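Local atomic coordinates of esterase (Xanthomonas oryzae pv. oryzae, PDB entry 3H2G), a protein that is a rice cell-wall-degrading esterase of Xanthomonas oryzae pv. oryzae that relies on a distinctive substrate-recognition module for pathogenesis. Residues A241-H244 and T245-I249; R311-L314 and A315-N318. One frame throughout, in Å; residues are numbered along the deposited sequence.

In the fold
Both contacts lie in the mainly helical region inserted between strands 198-205 and 328-332 of the alpha/beta-hydrolase sheet, and neither contains a residue of the probable Ser176-His377-Asp336 triad. Interaction 1 closes the C-terminal end of helix 231-246 and interaction 2 that of helix 309-316; their centres are 11 Å apart, and the two ends pack on each other. Two probable hydrogen bonds join them, Asn248 ND2 to Asp313 OD1 and Tyr246 OH to Asn317 ND2, both 3.0 Å long. Between these bonds the Tyr246 ring is packed against helix 309-316, its CD1 3.6 Å from Asp313 CG. Such a helical insertion is consistent with the enzyme's substrate-recognition module, though neither contact is known to touch substrate.

Interaction 1. Residues A241-H244 and T245-I249; sequences AMQH and TYKNI
Gln243 and Lys247 turn their polar ends back on the chain where helix 231-246 finishes. Gln243 OE1 takes the backbone N of Ile249 at 2.8 Å, in the plane of its own side-chain carbonyl, and also accepts a bond from the N of Tyr250. The side chain reaches past the helix end because CG is anti to the backbone N and the chain then bends at chi2 (53°). Its other branch, NE2, lies over the Lys247 backbone and gives a bond to a water that in turn donates weakly to Lys247 O. Lys247 has positive phi (48°), and its chain runs extended as far as CE and turns only at the last bond (chi4 54°), which brings NZ to His244 O at 2.7 Å, in the carbonyl plane. The flexible lysine thus supplies a charged donor to a carbonyl near the helix end.

The main-chain bonds continue up to this point: Thr245 N to Ala241 O and Tyr246 N to Met242 O, at 2.9 and 2.8 Å, whereas Lys247 N to Gln243 O is weak.

Separate from the capping, Met242 SD makes a Met-aromatic contact at the Tyr246 ring edge, 3.6 Å from CE1. Met242 CB also touches Ile249 CD1, 3.8 Å away. The whole is a helix C-terminus ending at a positive-phi residue, with side chains binding backbone groups around and beyond the last turn.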
loop_
_atom_site.group_PDB
_atom_site.type_symbol
_atom_site.label_atom_id
_atom_site.label_comp_id
_atom_site.label_asym_id
_atom_site.label_seq_id
_atom_site.Cartn_x
_atom_site.Cartn_y
_atom_site.Cartn_z
ATOM N N ALA A 241 -11.130 -3.097 -10.937
ATOM C CA ALA A 241 -10.202 -4.127 -10.479
ATOM C C ALA A 241 -10.932 -5.344 -9.917
ATOM O O ALA A 241 -10.566 -6.480 -10.218
ATOM C CB ALA A 241 -9.253 -3.554 -9.428
ATOM N N MET A 242 -11.964 -5.118 -9.105
ATOM C CA MET A 242 -12.704 -6.237 -8.533
ATOM C C MET A 242 -13.396 -7.049 -9.622
ATOM O O MET A 242 -13.555 -8.262 -9.489
ATOM C CB MET A 242 -13.719 -5.745 -7.498
ATOM C CG MET A 242 -13.080 -5.244 -6.207
ATOM S SD MET A 242 -12.092 -6.510 -5.366
ATOM C CE MET A 242 -11.232 -5.525 -4.137
ATOM N N GLN A 243 -13.812 -6.382 -10.698
ATOM C CA GLN A 243 -14.447 -7.085 -11.810
ATOM C C GLN A 243 -13.397 -7.967 -12.495
ATOM O O GLN A 243 -13.674 -9.109 -12.845
ATOM C CB GLN A 243 -15.037 -6.087 -12.815
ATOM C CG GLN A 243 -15.476 -6.706 -14.147
ATOM C CD GLN A 243 -16.412 -7.891 -13.970
ATOM O OE1 GLN A 243 -17.311 -7.862 -13.134
ATOM N NE2 GLN A 243 -16.207 -8.937 -14.768
ATOM N N HIS A 244 -12.188 -7.441 -12.675
ATOM C CA HIS A 244 -11.116 -8.215 -13.305
ATOM C C HIS A 244 -10.767 -9.428 -12.448
ATOM O O HIS A 244 -10.629 -10.548 -12.943
ATOM C CB HIS A 244 -9.844 -7.376 -13.463
ATOM C CG HIS A 244 -9.921 -6.324 -14.526
ATOM N ND1 HIS A 244 -10.285 -6.602 -15.826
ATOM C CD2 HIS A 244 -9.622 -5.004 -14.492
ATOM C CE1 HIS A 244 -10.204 -5.498 -16.548
ATOM N NE2 HIS A 244 -9.803 -4.514 -15.763
ATOM N N THR A 245 -10.617 -9.184 -11.153
ATOM C CA THR A 245 -10.248 -10.226 -10.203
ATOM C C THR A 245 -11.309 -11.299 -9.984
ATOM O O THR A 245 -11.017 -12.492 -10.085
ATOM C CB THR A 245 -9.896 -9.607 -8.829
ATOM O OG1 THR A 245 -8.857 -8.632 -8.997
ATOM C CG2 THR A 245 -9.429 -10.687 -7.851
ATOM N N TYR A 246 -12.538 -10.880 -9.695
ATOM C CA TYR A 246 -13.615 -11.827 -9.420
ATOM C C TYR A 246 -14.573 -12.114 -10.567
ATOM O O TYR A 246 -15.312 -13.099 -10.518
ATOM C CB TYR A 246 -14.416 -11.365 -8.199
ATOM C CG TYR A 246 -13.601 -11.318 -6.932
ATOM C CD1 TYR A 246 -13.065 -10.116 -6.467
ATOM C CD2 TYR A 246 -13.332 -12.485 -6.213
ATOM C CE1 TYR A 246 -12.279 -10.076 -5.319
ATOM C CE2 TYR A 246 -12.547 -12.456 -5.060
ATOM C CZ TYR A 246 -12.024 -11.248 -4.619
ATOM O OH TYR A 246 -11.249 -11.216 -3.479
ATOM N N LYS A 247 -14.570 -11.253 -11.579
ATOM C CA LYS A 247 -15.431 -11.424 -12.746
ATOM C C LYS A 247 -16.872 -11.729 -12.354
ATOM O O LYS A 247 -17.506 -12.621 -12.926
ATOM C CB LYS A 247 -14.880 -12.552 -13.626
ATOM C CG LYS A 247 -13.504 -12.246 -14.203
ATOM C CD LYS A 247 -12.969 -13.398 -15.033
ATOM C CE LYS A 247 -11.769 -12.957 -15.857
ATOM N NZ LYS A 247 -10.706 -12.335 -15.019
ATOM N N ASN A 248 -17.399 -10.977 -11.392
ATOM C CA ASN A 248 -18.759 -11.218 -10.926
ATOM C C ASN A 248 -19.603 -9.967 -10.705
ATOM O O ASN A 248 -20.605 -10.015 -9.996
ATOM C CB ASN A 248 -18.718 -12.031 -9.627
ATOM C CG ASN A 248 -18.012 -11.298 -8.504
ATOM O OD1 ASN A 248 -17.521 -10.179 -8.684
ATOM N ND2 ASN A 248 -17.959 -11.925 -7.331
ATOM N N ILE A 249 -19.212 -8.849 -11.306
ATOM C CA ILE A 249 -19.977 -7.620 -11.128
ATOM C C ILE A 249 -20.774 -7.239 -12.368
ATOM O O ILE A 249 -21.974 -6.961 -12.276
ATOM C CB ILE A 249 -19.062 -6.430 -10.749
ATOM C CG1 ILE A 249 -18.237 -6.785 -9.509
ATOM C CG2 ILE A 249 -19.914 -5.199 -10.445
ATOM C CD1 ILE A 249 -17.201 -5.741 -9.138
HETATM O O HOH W 1 -18.908 -10.772 -14.977
#

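Interaction 2. Residues R311-L314 and A315-N318; sequences RQDL and ARNN
Asp313 and Leu314 offer their carbonyls to Asn317 in a local capping contact at the C-terminal turn of helix 309-316, which packs between helices 231-246 and 211-218. The regular helical pattern is still present just before it: Ala315 N binds Arg311 O at 2.9 Å and Arg316 N binds Gln312 O at 3.1 Å. It then changes at Asn317. Its backbone N goes to Leu314 O, three residues back, at 2.9 Å, approaching from 61° out of the carbonyl plane, and Asn318 N repeats the tighter step to Ala315 O. Asp313 O is taken instead by the side-chain amide, Asn317 ND2, also at 2.9 Å. With CG beside its backbone N (chi1 -70°), the short asparagine side chain curls back over the turn to do this. Its OD1 accepts a bond from Ser141 N, which further fixes the amide.

Asp313 and Arg316 run side by side, their flat groups turned 77° apart. Asp313 OD1 is hydrogen-bonded by Asn248 ND2; Arg316 is only a nearby charge, its NE 4.1 Å from OD1, which lies too far out of the guanidinium plane for any N-H to point at it. Arg316 CG rests 3.2 Å from Gln312 O. Leu314 presents an apolar surface to Phe215, and the small Ala315 fits close to Glu212.

The chemistry implies a turn secured by hydrogen bonds from the backbone and side-chain amides of Asn317, the backbone one coming in well above the carbonyl plane. Arg316 adds a nearby electrostatic attraction, short of a salt bridge, that would probably stabilise charged Asp313 and offset the partial negative charge at the helix C-terminus.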
loop_
_atom_site.group_PDB
_atom_site.type_symbol
_atom_site.label_atom_id
_atom_site.label_comp_id
_atom_site.label_asym_id
_atom_site.label_seq_id
_atom_site.Cartn_x
_atom_site.Cartn_y
_atom_site.Cartn_z
ATOM N N ARG A 311 -19.923 -4.859 -3.503
ATOM C CA ARG A 311 -19.847 -4.801 -2.050
ATOM C C ARG A 311 -19.316 -6.127 -1.503
ATOM O O ARG A 311 -18.478 -6.143 -0.597
ATOM C CB ARG A 311 -21.231 -4.505 -1.473
ATOM C CG ARG A 311 -21.253 -4.302 0.026
ATOM C CD ARG A 311 -22.586 -3.716 0.449
ATOM N NE ARG A 311 -22.786 -3.783 1.895
ATOM C CZ ARG A 311 -23.843 -3.275 2.517
ATOM N NH1 ARG A 311 -24.788 -2.660 1.816
ATOM N NH2 ARG A 311 -23.969 -3.403 3.833
ATOM N N GLN A 312 -19.807 -7.235 -2.056
ATOM C CA GLN A 312 -19.370 -8.568 -1.642
ATOM C C GLN A 312 -17.872 -8.745 -1.882
ATOM O O GLN A 312 -17.168 -9.332 -1.066
ATOM C CB GLN A 312 -20.126 -9.648 -2.425
ATOM C CG GLN A 312 -21.578 -9.867 -2.002
ATOM C CD GLN A 312 -21.700 -10.662 -0.717
ATOM O OE1 GLN A 312 -21.008 -11.664 -0.525
ATOM N NE2 GLN A 312 -22.594 -10.228 0.166
ATOM N N ASP A 313 -17.389 -8.245 -3.016
ATOM C CA ASP A 313 -15.972 -8.360 -3.332
ATOM C C ASP A 313 -15.130 -7.536 -2.362
ATOM O O ASP A 313 -14.018 -7.930 -2.004
ATOM C CB ASP A 313 -15.709 -7.925 -4.778
ATOM C CG ASP A 313 -16.326 -8.873 -5.794
ATOM O OD1 ASP A 313 -16.720 -9.999 -5.410
ATOM O OD2 ASP A 313 -16.407 -8.499 -6.981
ATOM N N LEU A 314 -15.654 -6.391 -1.934
ATOM C CA LEU A 314 -14.931 -5.558 -0.975
ATOM C C LEU A 314 -14.864 -6.297 0.360
ATOM O O LEU A 314 -13.831 -6.301 1.035
ATOM C CB LEU A 314 -15.640 -4.214 -0.776
ATOM C CG LEU A 314 -15.643 -3.221 -1.938
ATOM C CD1 LEU A 314 -16.478 -2.010 -1.551
ATOM C CD2 LEU A 314 -14.209 -2.796 -2.275
ATOM N N ALA A 315 -15.970 -6.933 0.734
ATOM C CA ALA A 315 -16.035 -7.672 1.992
ATOM C C ALA A 315 -15.031 -8.827 2.028
ATOM O O ALA A 315 -14.452 -9.115 3.075
ATOM C CB ALA A 315 -17.456 -8.200 2.221
ATOM N N ARG A 316 -14.829 -9.490 0.892
ATOM C CA ARG A 316 -13.883 -10.602 0.838
ATOM C C ARG A 316 -12.480 -10.092 1.119
ATOM O O ARG A 316 -11.582 -10.860 1.463
ATOM C CB ARG A 316 -13.892 -11.270 -0.540
ATOM C CG ARG A 316 -15.211 -11.910 -0.932
ATOM C CD ARG A 316 -15.044 -12.701 -2.214
ATOM N NE ARG A 316 -16.315 -13.162 -2.761
ATOM C CZ ARG A 316 -16.426 -13.944 -3.831
ATOM N NH1 ARG A 316 -15.337 -14.354 -4.468
ATOM N NH2 ARG A 316 -17.622 -14.307 -4.270
ATOM N N ASN A 317 -12.292 -8.786 0.970
ATOM C CA ASN A 317 -10.987 -8.205 1.202
ATOM C C ASN A 317 -10.879 -7.369 2.471
ATOM O O ASN A 317 -9.995 -6.522 2.602
ATOM C CB ASN A 317 -10.552 -7.442 -0.048
ATOM C CG ASN A 317 -10.224 -8.386 -1.197
ATOM O OD1 ASN A 317 -9.179 -9.041 -1.195
ATOM N ND2 ASN A 317 -11.126 -8.487 -2.161
ATOM N N ASN A 318 -11.786 -7.619 3.414
ATOM C CA ASN A 318 -11.726 -6.943 4.705
ATOM C C ASN A 318 -10.560 -7.626 5.408
ATOM O O ASN A 318 -10.242 -8.772 5.100
ATOM C CB ASN A 318 -12.984 -7.193 5.547
ATOM C CG ASN A 318 -14.142 -6.310 5.152
ATOM O OD1 ASN A 318 -13.952 -5.187 4.694
ATOM N ND2 ASN A 318 -15.358 -6.806 5.355
#